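Local atomic coordinates of endoglucanase E-5 (Thermobifida fusca, PDB entry 2CKS), a protein that hydrolyses internal beta-1,4-glucosidic linkages of cellulose, lichenin and cereal beta-D-glucans through this glycoside hydrolase family 5 catalytic domain. Residues Phe78-Arg81 against Met82-Leu85; Lys116-Phe119 against Ala120-Gln124; His204-Ala207 against Ala208-Asp212; Phe245-Ala248 against Asp249-Ile252. One frame throughout, in Å; residues are numbered along the deposited sequence. Where two conformers were deposited one is given.

Contact 1 (Phe78-Arg81 against Met82-Leu85)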
loop_
_atom_site.group_PDB
_atom_site.type_symbol
_atom_site.label_atom_id
_atom_site.label_comp_id
_atom_site.label_asym_id
_atom_site.label_seq_id
_atom_site.Cartn_x
_atom_site.Cartn_y
_atom_site.Cartn_z
ATOM N N PHE A 78 -0.198 16.805 -9.654
ATOM C CA PHE A 78 -0.151 15.498 -8.995
ATOM C C PHE A 78 -1.545 15.004 -8.641
ATOM O O PHE A 78 -1.839 13.826 -8.813
ATOM C CB PHE A 78 0.753 15.496 -7.761
ATOM C CG PHE A 78 2.205 15.305 -8.078
ATOM C CD1 PHE A 78 2.744 14.029 -8.220
ATOM C CD2 PHE A 78 3.037 16.399 -8.247
ATOM C CE1 PHE A 78 4.090 13.860 -8.527
ATOM C CE2 PHE A 78 4.376 16.234 -8.539
ATOM C CZ PHE A 78 4.903 14.966 -8.678
ATOM N N THR A 79 -2.412 15.899 -8.177
ATOM C CA THR A 79 -3.775 15.506 -7.845
ATOM C C THR A 79 -4.524 15.036 -9.097
ATOM O O THR A 79 -5.216 14.020 -9.067
ATOM C CB THR A 79 -4.514 16.674 -7.182
ATOM O OG1 THR A 79 -3.806 17.093 -6.010
ATOM C CG2 THR A 79 -5.896 16.246 -6.672
ATOM N N ASP A 80 -4.369 15.761 -10.202
ATOM C CA ASP A 80 -5.051 15.398 -11.436
ATOM C C ASP A 80 -4.564 14.047 -11.949
ATOM O O ASP A 80 -5.352 13.249 -12.439
ATOM C CB ASP A 80 -4.877 16.475 -12.510
ATOM C CG ASP A 80 -5.765 17.681 -12.277
ATOM O OD1 ASP A 80 -6.791 17.557 -11.566
ATOM O OD2 ASP A 80 -5.510 18.797 -12.776
ATOM N N ARG A 81 -3.272 13.772 -11.815
ATOM C CA ARG A 81 -2.761 12.472 -12.228
ATOM C C ARG A 81 -3.298 11.343 -11.334
ATOM O O ARG A 81 -3.581 10.240 -11.814
ATOM C CB ARG A 81 -1.242 12.484 -12.257
ATOM C CG ARG A 81 -0.596 11.162 -12.615
ATOM C CD ARG A 81 -1.064 10.568 -13.939
ATOM N NE ARG A 81 -0.133 9.531 -14.363
ATOM C CZ ARG A 81 -0.392 8.582 -15.249
ATOM N NH1 ARG A 81 -1.577 8.484 -15.836
ATOM N NH2 ARG A 81 0.556 7.705 -15.543
ATOM N N MET A 82 -3.433 11.619 -10.044
ATOM C CA MET A 82 -3.984 10.634 -9.127
ATOM C C MET A 82 -5.438 10.319 -9.481
ATOM O O MET A 82 -5.822 9.159 -9.505
ATOM C CB MET A 82 -3.842 11.096 -7.679
ATOM C CG MET A 82 -2.400 11.073 -7.167
ATOM S SD MET A 82 -1.642 9.440 -7.057
ATOM C CE MET A 82 -2.340 8.854 -5.524
ATOM N N HIS A 83 -6.238 11.335 -9.795
ATOM C CA HIS A 83 -7.603 11.105 -10.258
ATOM C C HIS A 83 -7.594 10.200 -11.485
ATOM O O HIS A 83 -8.385 9.272 -11.588
ATOM C CB HIS A 83 -8.270 12.416 -10.663
ATOM C CG HIS A 83 -8.674 13.299 -9.524
ATOM N ND1 HIS A 83 -9.357 12.845 -8.412
ATOM C CD2 HIS A 83 -8.537 14.636 -9.361
ATOM C CE1 HIS A 83 -9.608 13.865 -7.609
ATOM N NE2 HIS A 83 -9.120 14.963 -8.164
ATOM N N GLN A 84 -6.714 10.502 -12.438
ATOM C CA GLN A 84 -6.622 9.721 -13.655
ATOM C C GLN A 84 -6.255 8.275 -13.355
ATOM O O GLN A 84 -6.851 7.364 -13.908
ATOM C CB GLN A 84 -5.597 10.342 -14.593
ATOM C CG GLN A 84 -5.525 9.705 -15.949
ATOM C CD GLN A 84 -4.592 10.479 -16.843
ATOM O OE1 GLN A 84 -3.420 10.656 -16.510
ATOM N NE2 GLN A 84 -5.116 10.995 -17.949
ATOM N N LEU A 85 -5.299 8.063 -12.451
ATOM C CA LEU A 85 -4.862 6.711 -12.133
ATOM C C LEU A 85 -5.933 5.940 -11.357
ATOM O O LEU A 85 -6.088 4.748 -11.538
ATOM C CB LEU A 85 -3.545 6.732 -11.364
ATOM C CG LEU A 85 -2.306 7.127 -12.186
ATOM C CD1 LEU A 85 -1.159 7.477 -11.240
ATOM C CD2 LEU A 85 -1.908 6.024 -13.139
#
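R81 reaches forward along its helix to touch both Q84 and L85, and the polar half of that reach is a side-chain hydrogen bond: R81 NH1 donates to Q84 OE1 at 2.9 Å. The bond is bent, 140° at the hydrogen, and NH1 sits above the amide's carbonyl plane; guanidinium and amide planes stand nearly perpendicular, 87° apart. With CG anti to the backbone N (chi1 177°) and the chain bent at the next torsion, the guanidinium is brought forward over the next turn. Its other nitrogens are held from outside, NE in a salt bridge with D40 and NH2 by the carbonyl of L43, which probably restrains its rotation.

The apolar half uses the face of the same group. L85 CD2 lies over the centre of the guanidinium, 3.6 Å from R81 CZ, while Q84 OE1 stays near the edge.

On another side of the helix, T79 and H83 run side by side. In the conformer given, one of two for H83, the methyl CG2 of T79 comes within 3.8 Å of H83 NE2, and the ring nitrogens appear to be taken up by H126 and E121. D80 OD1 pairs with R76.

Backbone bonds tie the turns together, M82 N to F78 O at 3.0 Å and L85 N to R81 O at 2.8 Å among them. The i to i+4 backbone bonds, with side-chain contacts at i+3 and i+4, are those of an amphipathic alpha-helix, here helix 75-90, the crossover between strands 59-65 and 95-101 of the TIM barrel.

Contact 2 (Lys116-Phe119 against Ala120-Gln124)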
loop_
_atom_site.group_PDB
_atom_site.type_symbol
_atom_site.label_atom_id
_atom_site.label_comp_id
_atom_site.label_asym_id
_atom_site.label_seq_id
_atom_site.Cartn_x
_atom_site.Cartn_y
_atom_site.Cartn_z
ATOM N N LYS A 116 -5.032 17.117 4.262
ATOM C CA LYS A 116 -6.446 17.441 4.376
ATOM C C LYS A 116 -6.969 17.973 3.048
ATOM O O LYS A 116 -8.051 17.610 2.625
ATOM C CB LYS A 116 -6.696 18.475 5.474
ATOM C CG LYS A 116 -6.496 17.973 6.874
ATOM C CD LYS A 116 -6.898 19.060 7.870
ATOM C CE LYS A 116 -6.805 18.594 9.298
ATOM N NZ LYS A 116 -7.241 19.685 10.226
ATOM N N THR A 117 -6.200 18.831 2.388
ATOM C CA THR A 117 -6.603 19.378 1.099
ATOM C C THR A 117 -6.715 18.290 0.035
ATOM O O THR A 117 -7.705 18.210 -0.686
ATOM C CB THR A 117 -5.612 20.448 0.669
ATOM O OG1 THR A 117 -5.693 21.536 1.593
ATOM C CG2 THR A 117 -5.975 21.062 -0.685
ATOM N N PHE A 118 -5.702 17.443 -0.040
ATOM C CA PHE A 118 -5.657 16.391 -1.049
ATOM C C PHE A 118 -6.768 15.369 -0.809
ATOM O O PHE A 118 -7.522 15.058 -1.716
ATOM C CB PHE A 118 -4.283 15.712 -1.051
ATOM C CG PHE A 118 -4.210 14.464 -1.900
ATOM C CD1 PHE A 118 -4.110 14.540 -3.279
ATOM C CD2 PHE A 118 -4.217 13.205 -1.308
ATOM C CE1 PHE A 118 -4.043 13.379 -4.042
ATOM C CE2 PHE A 118 -4.142 12.063 -2.067
ATOM C CZ PHE A 118 -4.053 12.141 -3.413
ATOM N N PHE A 119 -6.862 14.853 0.412
ATOM C CA PHE A 119 -7.850 13.816 0.712
ATOM C C PHE A 119 -9.286 14.334 0.629
ATOM O O PHE A 119 -10.169 13.599 0.221
ATOM C CB PHE A 119 -7.557 13.136 2.054
ATOM C CG PHE A 119 -6.472 12.092 1.974
ATOM C CD1 PHE A 119 -6.657 10.948 1.214
ATOM C CD2 PHE A 119 -5.272 12.250 2.650
ATOM C CE1 PHE A 119 -5.664 9.994 1.122
ATOM C CE2 PHE A 119 -4.282 11.288 2.571
ATOM C CZ PHE A 119 -4.481 10.162 1.810
ATOM N N ALA A 120 -9.518 15.597 0.962
ATOM C CA ALA A 120 -10.847 16.174 0.778
ATOM C C ALA A 120 -11.238 16.118 -0.693
ATOM O O ALA A 120 -12.353 15.744 -1.028
ATOM C CB ALA A 120 -10.891 17.599 1.270
ATOM N N GLU A 121 -10.314 16.481 -1.578
ATOM C CA GLU A 121 -10.603 16.455 -3.007
ATOM C C GLU A 121 -10.824 15.023 -3.518
ATOM O O GLU A 121 -11.773 14.753 -4.264
ATOM C CB GLU A 121 -9.504 17.135 -3.819
ATOM C CG GLU A 121 -9.794 17.023 -5.308
ATOM C CD GLU A 121 -9.008 17.958 -6.196
ATOM O OE1 GLU A 121 -9.091 17.747 -7.433
ATOM O OE2 GLU A 121 -8.325 18.876 -5.689
ATOM N N ILE A 122 -9.959 14.103 -3.107
ATOM C CA ILE A 122 -10.047 12.728 -3.568
ATOM C C ILE A 122 -11.334 12.091 -3.060
ATOM O O ILE A 122 -12.068 11.475 -3.821
ATOM C CB ILE A 122 -8.828 11.917 -3.086
ATOM C CG1 ILE A 122 -7.530 12.448 -3.705
ATOM C CG2 ILE A 122 -9.026 10.421 -3.370
ATOM C CD1 ILE A 122 -7.423 12.359 -5.216
ATOM N N ALA A 123 -11.617 12.244 -1.772
ATOM C CA ALA A 123 -12.808 11.623 -1.190
ATOM C C ALA A 123 -14.107 12.148 -1.800
ATOM O O ALA A 123 -15.040 11.378 -2.010
ATOM C CB ALA A 123 -12.819 11.797 0.325
ATOM N N GLN A 124 -14.178 13.450 -2.068
ATOM C CA GLN A 124 -15.383 14.019 -2.680
ATOM C C GLN A 124 -15.567 13.473 -4.096
ATOM O O GLN A 124 -16.650 12.995 -4.442
ATOM C CB GLN A 124 -15.347 15.550 -2.701
ATOM C CG GLN A 124 -16.699 16.195 -3.065
ATOM C CD GLN A 124 -16.919 16.406 -4.564
ATOM O OE1 GLN A 124 -15.977 16.348 -5.364
ATOM N NE2 GLN A 124 -18.169 16.665 -4.942
HETATM O O HOH W 1 -7.084 19.652 -3.515
#
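I122 lays its longer branch over the ring of F118, one helical turn earlier, and can be followed outward atom by atom. Its CB stands 3.7 Å from the carbonyl oxygen of F118, the same oxygen that accepts the backbone N-H of I122 in a fairly straight bond lying in the carbonyl plane. From there CG1, placed beside the backbone N by a chi1 of -64°, moves over the aromatic face. It comes within 3.5 Å of F118 CZ and makes a CH-pi contact, 3.7 Å from the ring centroid and 18° off the normal. The terminal CD1 continues past the rim, meeting F118 CE1 at 3.7 Å.

F118 can receive it because its own CG is anti to the backbone N (chi1 170°), which swings the ring toward the following turn. This is the inward side of helix 112-126, the crossover joining strands 95-101 and 132-135 in the beta/alpha barrel: F118 also meets W100 and V98, and I122 touches Y134.

On the more polar flank a water bridges the turns, donating to T117 O and, at 2.6 Å, to E121 OE2. The other carboxylate oxygen, OE1, is engaged in a salt bridge by R76 of helix 75-90, so the carboxylate is gripped through both oxygens. E121 N meanwhile bonds to T117 O at 3.3 Å, making that carbonyl an acceptor for backbone and water alike.

Contact 3 (His204-Ala207 against Ala208-Asp212)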
loop_
_atom_site.group_PDB
_atom_site.type_symbol
_atom_site.label_atom_id
_atom_site.label_comp_id
_atom_site.label_asym_id
_atom_site.label_seq_id
_atom_site.Cartn_x
_atom_site.Cartn_y
_atom_site.Cartn_z
ATOM N N HIS A 204 5.091 -2.948 7.014
ATOM C CA HIS A 204 6.054 -3.029 5.923
ATOM C C HIS A 204 7.224 -3.881 6.343
ATOM O O HIS A 204 7.705 -3.767 7.463
ATOM C CB HIS A 204 6.587 -1.640 5.583
ATOM C CG HIS A 204 5.558 -0.715 5.006
ATOM N ND1 HIS A 204 5.878 0.538 4.530
ATOM C CD2 HIS A 204 4.223 -0.852 4.834
ATOM C CE1 HIS A 204 4.783 1.129 4.086
ATOM N NE2 HIS A 204 3.764 0.310 4.262
ATOM N N PHE A 205 7.721 -4.701 5.427
ATOM C CA PHE A 205 8.882 -5.530 5.713
ATOM C C PHE A 205 9.678 -5.789 4.438
ATOM O O PHE A 205 9.137 -5.761 3.340
ATOM C CB PHE A 205 8.468 -6.858 6.355
ATOM C CG PHE A 205 7.720 -7.786 5.426
ATOM C CD1 PHE A 205 8.406 -8.675 4.598
ATOM C CD2 PHE A 205 6.330 -7.784 5.384
ATOM C CE1 PHE A 205 7.723 -9.528 3.730
ATOM C CE2 PHE A 205 5.637 -8.642 4.519
ATOM C CZ PHE A 205 6.332 -9.509 3.690
ATOM N N TYR A 206 10.955 -6.098 4.620
ATOM C CA TYR A 206 11.866 -6.445 3.547
ATOM C C TYR A 206 12.551 -7.729 4.010
ATOM O O TYR A 206 13.328 -7.705 4.961
ATOM C CB TYR A 206 12.837 -5.285 3.287
ATOM C CG TYR A 206 12.134 -4.164 2.567
ATOM C CD1 TYR A 206 12.122 -4.110 1.183
ATOM C CD2 TYR A 206 11.407 -3.205 3.266
ATOM C CE1 TYR A 206 11.447 -3.106 0.507
ATOM C CE2 TYR A 206 10.711 -2.200 2.597
ATOM C CZ TYR A 206 10.739 -2.159 1.213
ATOM O OH TYR A 206 10.075 -1.166 0.521
ATOM N N ALA A 207 12.231 -8.840 3.347
ATOM C CA ALA A 207 12.502 -10.179 3.877
ATOM C C ALA A 207 13.973 -10.505 4.119
ATOM O O ALA A 207 14.279 -11.287 5.015
ATOM C CB ALA A 207 11.870 -11.241 2.985
ATOM N N ALA A 208 14.882 -9.936 3.339
ATOM C CA ALA A 208 16.301 -10.255 3.521
ATOM C C ALA A 208 16.852 -9.630 4.806
ATOM O O ALA A 208 17.793 -10.161 5.407
ATOM C CB ALA A 208 17.114 -9.838 2.315
ATOM N N SER A 209 16.240 -8.530 5.236
ATOM C CA SER A 209 16.638 -7.796 6.441
ATOM C C SER A 209 15.764 -8.069 7.666
ATOM O O SER A 209 16.235 -7.943 8.803
ATOM C CB SER A 209 16.580 -6.301 6.168
ATOM O OG SER A 209 17.529 -5.935 5.195
ATOM N N HIS A 210 14.500 -8.420 7.441
ATOM C CA HIS A 210 13.502 -8.458 8.507
ATOM C C HIS A 210 13.075 -9.898 8.713
ATOM O O HIS A 210 12.340 -10.471 7.901
ATOM C CB HIS A 210 12.301 -7.587 8.148
ATOM C CG HIS A 210 12.618 -6.129 8.030
ATOM N ND1 HIS A 210 13.567 -5.497 8.803
ATOM C CD2 HIS A 210 12.112 -5.178 7.212
ATOM C CE1 HIS A 210 13.623 -4.217 8.472
ATOM N NE2 HIS A 210 12.749 -3.999 7.507
ATOM N N ARG A 211 13.550 -10.473 9.811
ATOM C CA ARG A 211 13.501 -11.909 10.052
ATOM C C ARG A 211 12.374 -12.251 11.035
ATOM O O ARG A 211 11.297 -11.666 10.975
ATOM C CB ARG A 211 14.863 -12.400 10.578
ATOM C CG ARG A 211 16.096 -11.686 10.029
ATOM C CD ARG A 211 16.402 -11.988 8.584
ATOM N NE ARG A 211 16.497 -13.421 8.322
ATOM C CZ ARG A 211 16.484 -13.961 7.103
ATOM N NH1 ARG A 211 16.397 -13.186 6.017
ATOM N NH2 ARG A 211 16.556 -15.283 6.967
ATOM N N ASP A 212 12.619 -13.181 11.956
ATOM C CA ASP A 212 11.553 -13.746 12.773
ATOM C C ASP A 212 10.855 -12.748 13.697
ATOM O O ASP A 212 9.669 -12.907 13.975
ATOM C CB ASP A 212 12.082 -14.939 13.586
ATOM C CG ASP A 212 12.373 -16.149 12.717
ATOM O OD1 ASP A 212 12.873 -15.970 11.586
ATOM O OD2 ASP A 212 12.152 -17.322 13.082
#
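H210 folds back against Y206 at the end of strand 199-206, and the carbonyl of Y206 is the acceptor that closes the turn. It takes two backbone donors: H210 N at 2.8 Å, and S209 N at 3.0 Å, the latter from above the carbonyl plane, 38° out of it. Both bonds are bent. The H210 ring, set beside its backbone N by a chi1 of -64°, turns an edge to the strand, its CD2 lying 3.6 Å from F205 CA and 4.0 Å from Y206 CB. A glycine here removes the ring, and F205 and Y206 would probably be left without its edge packing and Y214 without its stacking partner, with the turn freer to move.

The turn begins a loop at the C-terminal end of a barrel strand, where TIM-barrel enzymes carry their active sites. Accordingly Y206 OH bonds to E231, the nucleophile by similarity, and H204 ND1 to E139, the proposed proton donor.

Other polar ends also have partners. S209 OG accepts from the backbone N of Y237, and H210 O from Y251 OH. R211, just before helix 212-224, forms a salt bridge to D244 through NH1, which also makes a weak 3.4 Å bond to A208 O.

Contact 4 (Phe245-Ala248 against Asp249-Ile252)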
loop_
_atom_site.group_PDB
_atom_site.type_symbol
_atom_site.label_atom_id
_atom_site.label_comp_id
_atom_site.label_asym_id
_atom_site.label_seq_id
_atom_site.Cartn_x
_atom_site.Cartn_y
_atom_site.Cartn_z
ATOM N N PHE A 245 14.050 -15.390 -0.843
ATOM C CA PHE A 245 12.725 -15.890 -1.159
ATOM C C PHE A 245 12.245 -16.910 -0.133
ATOM O O PHE A 245 11.049 -17.089 0.034
ATOM C CB PHE A 245 12.674 -16.466 -2.580
ATOM C CG PHE A 245 12.889 -15.443 -3.665
ATOM C CD1 PHE A 245 13.877 -15.616 -4.622
ATOM C CD2 PHE A 245 12.089 -14.311 -3.738
ATOM C CE1 PHE A 245 14.071 -14.676 -5.621
ATOM C CE2 PHE A 245 12.274 -13.374 -4.736
ATOM C CZ PHE A 245 13.263 -13.559 -5.682
ATOM N N GLN A 246 13.170 -17.587 0.544
ATOM C CA GLN A 246 12.778 -18.527 1.580
ATOM C C GLN A 246 12.071 -17.788 2.714
ATOM O O GLN A 246 11.000 -18.188 3.143
ATOM C CB GLN A 246 13.990 -19.306 2.105
ATOM C CG GLN A 246 13.633 -20.452 3.034
ATOM C CD GLN A 246 12.785 -21.537 2.365
ATOM O OE1 GLN A 246 12.715 -21.623 1.135
ATOM N NE2 GLN A 246 12.144 -22.362 3.177
ATOM N N MET A 247 12.658 -16.694 3.179
ATOM C CA MET A 247 12.046 -15.903 4.239
ATOM C C MET A 247 10.759 -15.266 3.730
ATOM O O MET A 247 9.737 -15.255 4.419
ATOM C CB MET A 247 13.004 -14.818 4.732
ATOM C CG MET A 247 12.476 -14.040 5.922
ATOM S SD MET A 247 12.480 -15.021 7.443
ATOM C CE MET A 247 10.951 -14.516 8.121
ATOM N N ALA A 248 10.811 -14.737 2.511
ATOM C CA ALA A 248 9.656 -14.082 1.915
ATOM C C ALA A 248 8.474 -15.038 1.825
ATOM O O ALA A 248 7.342 -14.646 2.084
ATOM C CB ALA A 248 10.007 -13.544 0.540
ATOM N N ASP A 249 8.738 -16.295 1.480
ATOM C CA ASP A 249 7.682 -17.304 1.377
ATOM C C ASP A 249 7.030 -17.574 2.746
ATOM O O ASP A 249 5.850 -17.901 2.814
ATOM C CB ASP A 249 8.241 -18.622 0.811
ATOM C CG ASP A 249 8.479 -18.585 -0.691
ATOM O OD1 ASP A 249 7.988 -17.661 -1.379
ATOM O OD2 ASP A 249 9.155 -19.461 -1.279
ATOM N N ARG A 250 7.791 -17.449 3.831
ATOM C CA ARG A 250 7.216 -17.572 5.167
ATOM C C ARG A 250 6.206 -16.463 5.427
ATOM O O ARG A 250 5.136 -16.718 5.959
ATOM C CB ARG A 250 8.302 -17.575 6.246
ATOM C CG ARG A 250 9.244 -18.761 6.144
ATOM C CD ARG A 250 10.412 -18.694 7.086
ATOM N NE ARG A 250 9.975 -18.687 8.481
ATOM C CZ ARG A 250 10.758 -18.401 9.511
ATOM N NH1 ARG A 250 12.044 -18.099 9.332
ATOM N NH2 ARG A 250 10.254 -18.423 10.735
ATOM N N TYR A 251 6.544 -15.240 5.034
ATOM C CA TYR A 251 5.608 -14.124 5.128
ATOM C C TYR A 251 4.377 -14.365 4.246
ATOM O O TYR A 251 3.247 -14.116 4.661
ATOM C CB TYR A 251 6.280 -12.821 4.694
ATOM C CG TYR A 251 7.186 -12.172 5.710
ATOM C CD1 TYR A 251 6.669 -11.355 6.712
ATOM C CD2 TYR A 251 8.562 -12.334 5.644
ATOM C CE1 TYR A 251 7.493 -10.721 7.619
ATOM C CE2 TYR A 251 9.400 -11.705 6.556
ATOM C CZ TYR A 251 8.856 -10.908 7.547
ATOM O OH TYR A 251 9.682 -10.275 8.445
ATOM N N ILE A 252 4.595 -14.845 3.025
ATOM C CA ILE A 252 3.493 -15.095 2.097
ATOM C C ILE A 252 2.542 -16.139 2.654
ATOM O O ILE A 252 1.331 -15.986 2.562
ATOM C CB ILE A 252 4.022 -15.524 0.706
ATOM C CG1 ILE A 252 4.672 -14.328 0.009
ATOM C CG2 ILE A 252 2.909 -16.130 -0.152
ATOM C CD1 ILE A 252 3.687 -13.352 -0.600
HETATM O O HOH W 2 9.667 -21.553 0.322
#
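The first turns of helix 245-258 bring F245-A248 against D249-I252 through i to i+4 backbone bonds, D249 N to F245 O being short at 2.8 Å and R250 N to Q246 O weak at 3.4 Å. Among the side chains, M247 is the hub. With CG anti to its backbone N (chi1 -175°) and the chain bent beyond it, the thioether points along the helix: CE reaches Y251 CE2 at 3.6 Å and also lies over one face of the R250 guanidinium, toward its rim. SD approaches R250 NH1 at 3.6 Å.

D249 folds back over the preceding turn, and a water donates to its OD2 at 2.7 Å and, over a longer 3.2 Å, to Q246 OE1. Its OD1 is held by K303 and W299 of helix 295-304. Replacing D249 by an alanine would probably leave K303 without this counter-charge and the W299 indole N-H and the bridging water each short of an acceptor.

The chemistry is thus divided around one helix: M247 packs its thioether against the Y251 ring and the R250 guanidinium, whereas D249 offers its two oxygens to different partners, an arrangement that probably stabilises its negative charge and links this helix to the C-terminal one.

Overall arrangement
The four contacts follow one another along the chain within the family 5 catalytic domain, and they form two neighbouring pairs on opposite sides of the chain's centre. Contacts 1 and 2 lie on helices 75-90 and 112-126, their centres 12 Å apart, and meet where T79 packs on F118 and H83 approaches E121. Contacts 3 and 4, 9 Å apart between centres, join the loop after strand 199-206 to helix 245-258 through the Y251 hydroxyl and the D212-R250 salt bridge. Contacts of different pairs have centres 32 to 37 Å apart. The first pair joins two neighbouring barrel helices, whereas in the second only contact 3 reaches the catalytic centre, with contact 4 behind it.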